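Local coordinates for uncharacterized protein (Bacteroides caccae, PDB 3NO2), which is of unknown function but folds as a six-bladed beta-propeller whose central region holds a citrate ion or citric acid molecule in the crystal, at residues A[90-95]-A[100-105]; A[112-117]-A[136-141]; A[38-43]-A[126-131]. One frame throughout, in Å; residues are numbered along the deposited sequence.

Contact 1 of 3, residues A[90-95]-A[100-105]; sequences ALVAWC and TILEVN
W94 and T100 form the last pair at the turn end of a beta hairpin made of strand 90-95 and the 100-104 part of strand 99-104, the two middle strands of a four-stranded antiparallel propeller blade. The segment axes approach to 4.7 Å at 160°, and six backbone hydrogen bonds join them in the hydrogen-bonded pairs A90-V104, V92-L102 and W94-T100. The central pair is the straightest: L102 N to V92 O measures 2.9 Å with 174° at the hydrogen. Between these pairs lie the non-hydrogen-bonded ones, where CA-H...O contacts fill in, as from A93 CA to T100 O at 3.1 Å.

Apolar packing splits between the two faces. L91, A93, I101 and E103 share one face. There A93 CB meets I101 CG1 at 3.8 Å, and L91, in the conformer given, brings CD1 to 3.7 Å from E103 CG. The carboxylate of E103 looks beyond the hairpin, to K132 and Y138. On the other face V92 CG2 touches L102 CB at 3.9 Å, while M79 of strand 78-84 and I71 of strand 67-72 add to the packing.

The aromatic contact is also on this second face. W94 and T100 run side by side, and T100 CB sits over the indole, 3.7 Å from the centroid of the five-membered ring of W94 and 24° off its normal, a CH-pi contact.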
# COMPACT_ATOMS: atom_id res chain seq x y z
N ALA A 90 -10.29 -2.62 10.59
CA ALA A 90 -9.57 -2.99 9.38
C ALA A 90 -10.40 -2.75 8.15
O ALA A 90 -11.64 -2.86 8.19
CB ALA A 90 -9.18 -4.48 9.41
N LEU A 91 -9.73 -2.40 7.06
CA LEU A 91 -10.33 -2.29 5.73
C LEU A 91 -9.55 -3.31 4.89
O LEU A 91 -8.30 -3.28 4.82
CB LEU A 91 -10.15 -0.88 5.14
CG LEU A 91 -10.76 -0.60 3.75
CD1 LEU A 91 -12.28 -0.42 3.82
CD2 LEU A 91 -10.14 0.63 3.09
N VAL A 92 -10.28 -4.23 4.26
CA VAL A 92 -9.68 -5.17 3.30
C VAL A 92 -10.47 -5.13 2.02
O VAL A 92 -11.63 -4.73 2.00
CB VAL A 92 -9.59 -6.58 3.85
CG1 VAL A 92 -8.73 -6.64 5.15
CG2 VAL A 92 -10.98 -7.22 4.06
N ALA A 93 -9.91 -5.58 0.91
CA ALA A 93 -10.63 -5.56 -0.36
C ALA A 93 -10.03 -6.54 -1.35
O ALA A 93 -8.81 -6.70 -1.39
CB ALA A 93 -10.68 -4.13 -0.99
N TRP A 94 -10.90 -7.12 -2.19
CA TRP A 94 -10.48 -7.99 -3.25
C TRP A 94 -10.92 -7.50 -4.62
O TRP A 94 -12.03 -7.03 -4.84
CB TRP A 94 -10.88 -9.46 -3.02
CG TRP A 94 -12.32 -9.84 -3.11
CD1 TRP A 94 -13.11 -9.93 -4.22
CD2 TRP A 94 -13.14 -10.27 -2.01
NE1 TRP A 94 -14.36 -10.37 -3.89
CE2 TRP A 94 -14.40 -10.61 -2.54
CE3 TRP A 94 -12.91 -10.42 -0.65
CZ2 TRP A 94 -15.44 -11.08 -1.73
CZ3 TRP A 94 -13.96 -10.92 0.16
CH2 TRP A 94 -15.19 -11.21 -0.40
N CYS A 95 -9.99 -7.65 -5.56
CA CYS A 95 -10.25 -7.52 -6.98
C CYS A 95 -11.08 -8.69 -7.44
O CYS A 95 -10.86 -9.82 -6.99
CB CYS A 95 -8.93 -7.51 -7.75
SG CYS A 95 -7.77 -6.22 -7.12
N THR A 100 -14.80 -6.17 -4.11
CA THR A 100 -15.49 -6.13 -2.81
C THR A 100 -14.57 -5.49 -1.77
O THR A 100 -13.40 -5.86 -1.65
CB THR A 100 -15.85 -7.53 -2.35
OG1 THR A 100 -16.68 -8.16 -3.36
CG2 THR A 100 -16.60 -7.53 -1.05
N ILE A 101 -15.13 -4.55 -1.01
CA ILE A 101 -14.49 -3.92 0.14
C ILE A 101 -15.23 -4.36 1.40
O ILE A 101 -16.48 -4.38 1.42
CB ILE A 101 -14.57 -2.39 0.00
CG1 ILE A 101 -13.79 -1.90 -1.21
CG2 ILE A 101 -14.12 -1.67 1.30
CD1 ILE A 101 -14.20 -0.48 -1.68
N LEU A 102 -14.50 -4.74 2.43
CA LEU A 102 -15.05 -5.07 3.75
C LEU A 102 -14.36 -4.24 4.80
O LEU A 102 -13.12 -4.08 4.79
CB LEU A 102 -14.81 -6.54 4.07
CG LEU A 102 -15.35 -7.59 3.09
CD1 LEU A 102 -14.81 -8.99 3.51
CD2 LEU A 102 -16.93 -7.54 3.02
N GLU A 103 -15.13 -3.72 5.75
CA GLU A 103 -14.58 -3.21 7.00
C GLU A 103 -14.82 -4.28 8.04
O GLU A 103 -15.89 -4.90 8.07
CB GLU A 103 -15.21 -1.86 7.39
CG GLU A 103 -14.87 -0.81 6.37
CD GLU A 103 -15.35 0.58 6.68
OE1 GLU A 103 -15.69 0.85 7.85
OE2 GLU A 103 -15.34 1.43 5.76
N VAL A 104 -13.83 -4.53 8.88
CA VAL A 104 -13.80 -5.73 9.72
C VAL A 104 -13.30 -5.31 11.10
O VAL A 104 -12.39 -4.48 11.23
CB VAL A 104 -12.84 -6.79 9.14
CG1 VAL A 104 -12.79 -8.08 9.96
CG2 VAL A 104 -13.24 -7.09 7.65
N ASN A 105 -13.90 -5.83 12.17
CA ASN A 105 -13.41 -5.53 13.50
C ASN A 105 -12.28 -6.45 13.90
O ASN A 105 -11.90 -7.35 13.12
CB ASN A 105 -14.58 -5.49 14.54
CG ASN A 105 -15.19 -6.80 14.80
OD1 ASN A 105 -14.69 -7.88 14.46
ND2 ASN A 105 -16.41 -6.74 15.43

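Contact 2 of 3, residues A[112-117]-A[136-141]; sequences SKTEFE and GNYLVP
Strands 112-116 and 138-141 belong to successive blades of the propeller: their segment axes come no nearer than 11.4 Å and are inclined at 42°, too far for backbone pairing, and T114 and Y138 bridge the gap with their side chains. Y138 carries its ring across the space with CG beside the backbone N (chi1 -58°). Its CE2 comes to 3.5 Å from T114 OG1, the two side chains meeting at a slant, and Y138 OH ends 4.0 Å from S112 OG, too far for a direct bond.

A water lies among these groups. It is 2.8 Å from Y138 OH and donates to it; it donates likewise to T114 OG1, and in the conformer given S112 OG is a third partner. Y138 OH also bonds E103 OE2, and T114 OG1 bonds the carbonyl of P153, so both oxygens have a further partner.

Further along, F116 and V140 approach from opposite directions. F116 CZ reaches V140 CG2 at 4.0 Å and CG1 at the same distance, touching both methyls.

The interface thus changes character along its length, from a water-mediated polar end to an apolar one. A shared water links the T114 and Y138 hydroxyls, which make no direct bond to each other, and the neighbouring carboxylate of E103 would probably polarise the phenol.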
# COMPACT_ATOMS: atom_id res chain seq x y z
N SER A 112 -19.07 -3.77 7.47
CA SER A 112 -19.75 -3.29 6.29
C SER A 112 -19.16 -3.95 5.07
O SER A 112 -18.09 -4.55 5.13
CB SER A 112 -19.64 -1.78 6.14
OG SER A 112 -18.33 -1.36 5.82
N LYS A 113 -19.91 -3.83 3.99
CA LYS A 113 -19.54 -4.42 2.71
C LYS A 113 -19.95 -3.52 1.59
O LYS A 113 -21.09 -3.01 1.59
CB LYS A 113 -20.24 -5.75 2.56
CG LYS A 113 -19.94 -6.46 1.29
CD LYS A 113 -20.70 -7.83 1.27
CE LYS A 113 -20.37 -8.65 0.10
NZ LYS A 113 -21.33 -9.88 0.13
N THR A 114 -19.07 -3.32 0.61
CA THR A 114 -19.34 -2.60 -0.61
C THR A 114 -18.91 -3.42 -1.79
O THR A 114 -17.80 -3.96 -1.81
CB THR A 114 -18.57 -1.26 -0.59
OG1 THR A 114 -19.05 -0.49 0.53
CG2 THR A 114 -18.70 -0.46 -1.93
N GLU A 115 -19.76 -3.55 -2.79
CA GLU A 115 -19.45 -4.21 -4.05
C GLU A 115 -19.52 -3.21 -5.20
O GLU A 115 -20.43 -2.36 -5.24
CB GLU A 115 -20.43 -5.35 -4.32
CG GLU A 115 -20.31 -6.50 -3.34
CD GLU A 115 -21.32 -7.63 -3.58
OE1 GLU A 115 -22.36 -7.36 -4.20
OE2 GLU A 115 -21.08 -8.75 -3.14
N PHE A 116 -18.60 -3.32 -6.15
CA PHE A 116 -18.63 -2.48 -7.34
C PHE A 116 -17.97 -3.24 -8.47
O PHE A 116 -17.11 -4.10 -8.27
CB PHE A 116 -17.96 -1.13 -7.06
CG PHE A 116 -16.48 -1.21 -6.71
CD1 PHE A 116 -16.07 -1.54 -5.45
CD2 PHE A 116 -15.52 -0.91 -7.66
CE1 PHE A 116 -14.73 -1.63 -5.13
CE2 PHE A 116 -14.17 -0.99 -7.32
CZ PHE A 116 -13.79 -1.35 -6.07
N GLU A 117 -18.36 -2.91 -9.68
CA GLU A 117 -17.76 -3.46 -10.88
C GLU A 117 -16.95 -2.39 -11.61
O GLU A 117 -17.42 -1.27 -11.89
CB GLU A 117 -18.83 -4.05 -11.79
CG GLU A 117 -18.31 -4.58 -13.11
CD GLU A 117 -17.18 -5.61 -12.96
OE1 GLU A 117 -17.33 -6.50 -12.14
OE2 GLU A 117 -16.14 -5.45 -13.66
N GLY A 136 -16.23 9.33 3.89
CA GLY A 136 -16.59 7.93 4.08
C GLY A 136 -16.73 7.13 2.81
O GLY A 136 -17.16 5.97 2.83
N ASN A 137 -16.27 7.70 1.69
CA ASN A 137 -16.21 6.99 0.42
C ASN A 137 -14.83 6.37 0.23
O ASN A 137 -13.90 6.60 0.99
CB ASN A 137 -16.49 7.96 -0.73
CG ASN A 137 -17.84 8.65 -0.55
OD1 ASN A 137 -18.83 8.02 -0.15
ND2 ASN A 137 -17.86 9.96 -0.86
N TYR A 138 -14.74 5.52 -0.80
CA TYR A 138 -13.52 4.76 -1.03
C TYR A 138 -12.78 5.27 -2.24
O TYR A 138 -13.40 5.49 -3.31
CB TYR A 138 -13.84 3.27 -1.18
CG TYR A 138 -14.54 2.74 0.05
CD1 TYR A 138 -13.84 2.61 1.24
CD2 TYR A 138 -15.87 2.36 0.03
CE1 TYR A 138 -14.48 2.12 2.40
CE2 TYR A 138 -16.53 1.89 1.18
CZ TYR A 138 -15.81 1.76 2.34
OH TYR A 138 -16.46 1.27 3.49
N LEU A 139 -11.46 5.40 -2.12
CA LEU A 139 -10.60 5.83 -3.22
C LEU A 139 -9.94 4.57 -3.78
O LEU A 139 -9.19 3.86 -3.07
CB LEU A 139 -9.54 6.82 -2.76
CG LEU A 139 -10.09 8.15 -2.26
CD1 LEU A 139 -8.94 9.05 -1.76
CD2 LEU A 139 -10.87 8.85 -3.38
N VAL A 140 -10.22 4.30 -5.05
CA VAL A 140 -9.84 3.06 -5.70
C VAL A 140 -8.93 3.39 -6.88
O VAL A 140 -9.41 3.83 -7.95
CB VAL A 140 -11.04 2.29 -6.20
CG1 VAL A 140 -10.61 0.94 -6.82
CG2 VAL A 140 -12.11 2.11 -5.07
N PRO A 141 -7.61 3.22 -6.72
CA PRO A 141 -6.70 3.41 -7.84
C PRO A 141 -6.73 2.17 -8.73
O PRO A 141 -6.74 1.04 -8.21
CB PRO A 141 -5.32 3.59 -7.21
CG PRO A 141 -5.54 3.47 -5.69
CD PRO A 141 -6.87 2.78 -5.53
O HOH W 1 -18.05 -0.98 3.07

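Contact 3 of 3, residues A[38-43]-A[126-131]; sequences ECNSVA and QFRQIN. With CIT (citric acid), chain C.
R128 and N40 cross obliquely beside a bound citric acid, probably from the crystallisation liquor, and R128 can be followed outward from its backbone. CB leads to CG, which is beside the backbone N (chi1 -63°); a second bend at chi2 (-68°) turns the chain toward the ligand, and R128 CG lies 3.5 Å from citrate O3. CD is the atom that meets the other segment, R128 CD being 3.6 Å from N40 ND2, and also approaches citrate O3. NE donates to the citrate hydroxyl O7 and, weakly, to carboxylate oxygen O3. R128 NH2 bonds citrate O7 at 2.9 Å, adds a weak bond to O5, which lies at the guanidinium edge near its plane, and also bonds H124 O. NH1 turns back to the preceding residue: R128 NH1 to F127 O is 2.9 Å, a bond that should restrain rotation of the group.

E38 grips the same hydroxyl, with E38 OE2 2.8 Å from citrate O7, and N40 ND2 donates to that E38 oxygen from above the carboxylate plane. The amide of N40 is further tied to Q80 and S269. H124 and H234 also bond the citrate.

The direct bond between the segments comes from Q129, whose extended side chain brings NE2 to N40 O at 2.9 Å, in the carbonyl plane and with 159° at the hydrogen. Q129 OE1 is taken by S169, while S41 OG, 3.5 Å from Q129 NE2, is bonded to Q80 O.

In the all-beta fold the contact's centre lies about 5 Å from the centre of the chain. It joins segment 38-43, which runs into strand 41-44, to the loop leading into strand 131-132, two different blades, with strand 78-84 of the blade between them contributing Q80 and T81.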
# COMPACT_ATOMS: atom_id res chain seq x y z
N GLU A 38 0.72 -13.36 -2.56
CA GLU A 38 1.32 -12.12 -3.00
C GLU A 38 0.89 -11.07 -2.02
O GLU A 38 -0.33 -10.83 -1.91
CB GLU A 38 0.88 -11.72 -4.41
CG GLU A 38 1.54 -10.46 -4.93
CD GLU A 38 0.94 -9.83 -6.14
OE1 GLU A 38 -0.23 -10.09 -6.51
OE2 GLU A 38 1.65 -8.95 -6.73
N CYS A 39 1.83 -10.43 -1.32
CA CYS A 39 1.54 -9.41 -0.32
C CYS A 39 1.90 -8.03 -0.81
O CYS A 39 3.07 -7.70 -1.00
CB CYS A 39 2.26 -9.68 0.99
SG CYS A 39 2.01 -8.40 2.22
N ASN A 40 0.85 -7.22 -1.06
CA ASN A 40 0.98 -5.79 -1.38
C ASN A 40 0.46 -4.85 -0.33
O ASN A 40 0.49 -3.65 -0.57
CB ASN A 40 0.33 -5.49 -2.74
CG ASN A 40 1.14 -6.03 -3.90
OD1 ASN A 40 2.32 -5.60 -4.11
ND2 ASN A 40 0.56 -6.93 -4.70
N SER A 41 -0.01 -5.38 0.81
CA SER A 41 -0.49 -4.58 1.92
C SER A 41 -0.15 -5.25 3.26
O SER A 41 -0.54 -6.38 3.52
CB SER A 41 -2.01 -4.44 1.88
OG SER A 41 -2.40 -3.66 0.73
N VAL A 42 0.56 -4.48 4.11
CA VAL A 42 0.75 -4.77 5.52
C VAL A 42 0.31 -3.58 6.35
O VAL A 42 0.39 -2.43 5.89
CB VAL A 42 2.22 -5.13 5.88
CG1 VAL A 42 2.73 -6.33 5.08
CG2 VAL A 42 3.20 -3.97 5.69
N ALA A 43 -0.13 -3.82 7.57
CA ALA A 43 -0.56 -2.75 8.47
C ALA A 43 -0.45 -3.25 9.90
O ALA A 43 -0.49 -4.45 10.16
CB ALA A 43 -2.02 -2.32 8.14
N GLN A 126 -6.89 -4.64 -11.68
CA GLN A 126 -7.75 -3.70 -10.96
C GLN A 126 -6.92 -2.87 -9.98
O GLN A 126 -6.17 -1.99 -10.39
CB GLN A 126 -8.94 -4.41 -10.32
CG GLN A 126 -9.87 -5.04 -11.38
CD GLN A 126 -11.00 -5.86 -10.79
OE1 GLN A 126 -11.22 -5.86 -9.58
NE2 GLN A 126 -11.72 -6.59 -11.65
N PHE A 127 -7.01 -3.14 -8.68
CA PHE A 127 -6.39 -2.28 -7.68
C PHE A 127 -5.43 -3.04 -6.80
O PHE A 127 -5.36 -4.29 -6.76
CB PHE A 127 -7.45 -1.59 -6.83
CG PHE A 127 -8.42 -2.53 -6.16
CD1 PHE A 127 -8.10 -3.20 -4.98
CD2 PHE A 127 -9.65 -2.80 -6.76
CE1 PHE A 127 -9.05 -4.05 -4.38
CE2 PHE A 127 -10.56 -3.63 -6.15
CZ PHE A 127 -10.24 -4.23 -4.98
N ARG A 128 -4.66 -2.26 -6.03
CA ARG A 128 -3.85 -2.77 -4.94
C ARG A 128 -4.40 -2.20 -3.63
O ARG A 128 -5.19 -2.90 -2.96
CB ARG A 128 -2.37 -2.53 -5.16
CG ARG A 128 -1.85 -3.26 -6.39
CD ARG A 128 -1.84 -4.78 -6.22
NE ARG A 128 -1.38 -5.46 -7.44
CZ ARG A 128 -2.12 -5.78 -8.48
NH1 ARG A 128 -3.41 -5.56 -8.49
NH2 ARG A 128 -1.52 -6.26 -9.57
N GLN A 129 -4.09 -0.95 -3.25
CA GLN A 129 -4.46 -0.41 -1.95
C GLN A 129 -5.58 0.64 -2.06
O GLN A 129 -5.33 1.79 -2.40
CB GLN A 129 -3.25 0.24 -1.28
CG GLN A 129 -2.04 -0.66 -1.15
CD GLN A 129 -1.04 -0.14 -0.11
OE1 GLN A 129 -1.04 1.04 0.26
NE2 GLN A 129 -0.14 -1.01 0.35
N ILE A 130 -6.79 0.23 -1.76
CA ILE A 130 -7.93 1.11 -1.59
C ILE A 130 -7.78 1.85 -0.26
O ILE A 130 -7.16 1.36 0.67
CB ILE A 130 -9.22 0.29 -1.67
CG1 ILE A 130 -9.41 -0.25 -3.08
CG2 ILE A 130 -10.44 1.10 -1.21
CD1 ILE A 130 -10.67 -1.15 -3.29
N ASN A 131 -8.32 3.05 -0.19
CA ASN A 131 -8.33 3.87 1.01
C ASN A 131 -9.74 4.48 1.19
O ASN A 131 -10.59 4.35 0.33
CB ASN A 131 -7.22 4.95 0.93
CG ASN A 131 -6.70 5.38 2.28
OD1 ASN A 131 -7.31 5.11 3.32
ND2 ASN A 131 -5.52 5.98 2.27
C1 CIT C . 3.34 -8.85 -10.12
O1 CIT C . 2.26 -9.28 -10.59
O2 CIT C . 4.39 -9.57 -10.29
C2 CIT C . 3.44 -7.52 -9.43
C3 CIT C . 2.26 -6.55 -9.56
O7 CIT C . 1.14 -7.01 -8.69
C4 CIT C . 2.60 -5.14 -9.12
C5 CIT C . 2.38 -5.00 -7.61
O3 CIT C . 1.43 -4.39 -7.14
O4 CIT C . 3.17 -5.56 -6.80
C6 CIT C . 1.84 -6.46 -11.01
O5 CIT C . 0.62 -6.46 -11.37
O6 CIT C . 2.74 -6.39 -11.93

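In the fold
All three contacts are buried, but they differ in depth: the centre of contact 3 lies about 5 Å from the centre of the chain, those of contacts 1 and 2 about 14 and 16 Å. Contact 1 works within one blade through regular backbone pairing. Contact 2 starts from the outermost strand of that same blade, 110-116, next to strand 99-104, and reaches the following blade by side chains and water. Contact 3 spans blades around the central ligand, with polar and charged groups dominant. The contacts also touch: I101 of contact 1 pairs with T114 of contact 2, F127 of contact 3 packs on A93, and N131 meets L139, so segment 126-131 touches both of the other contacts.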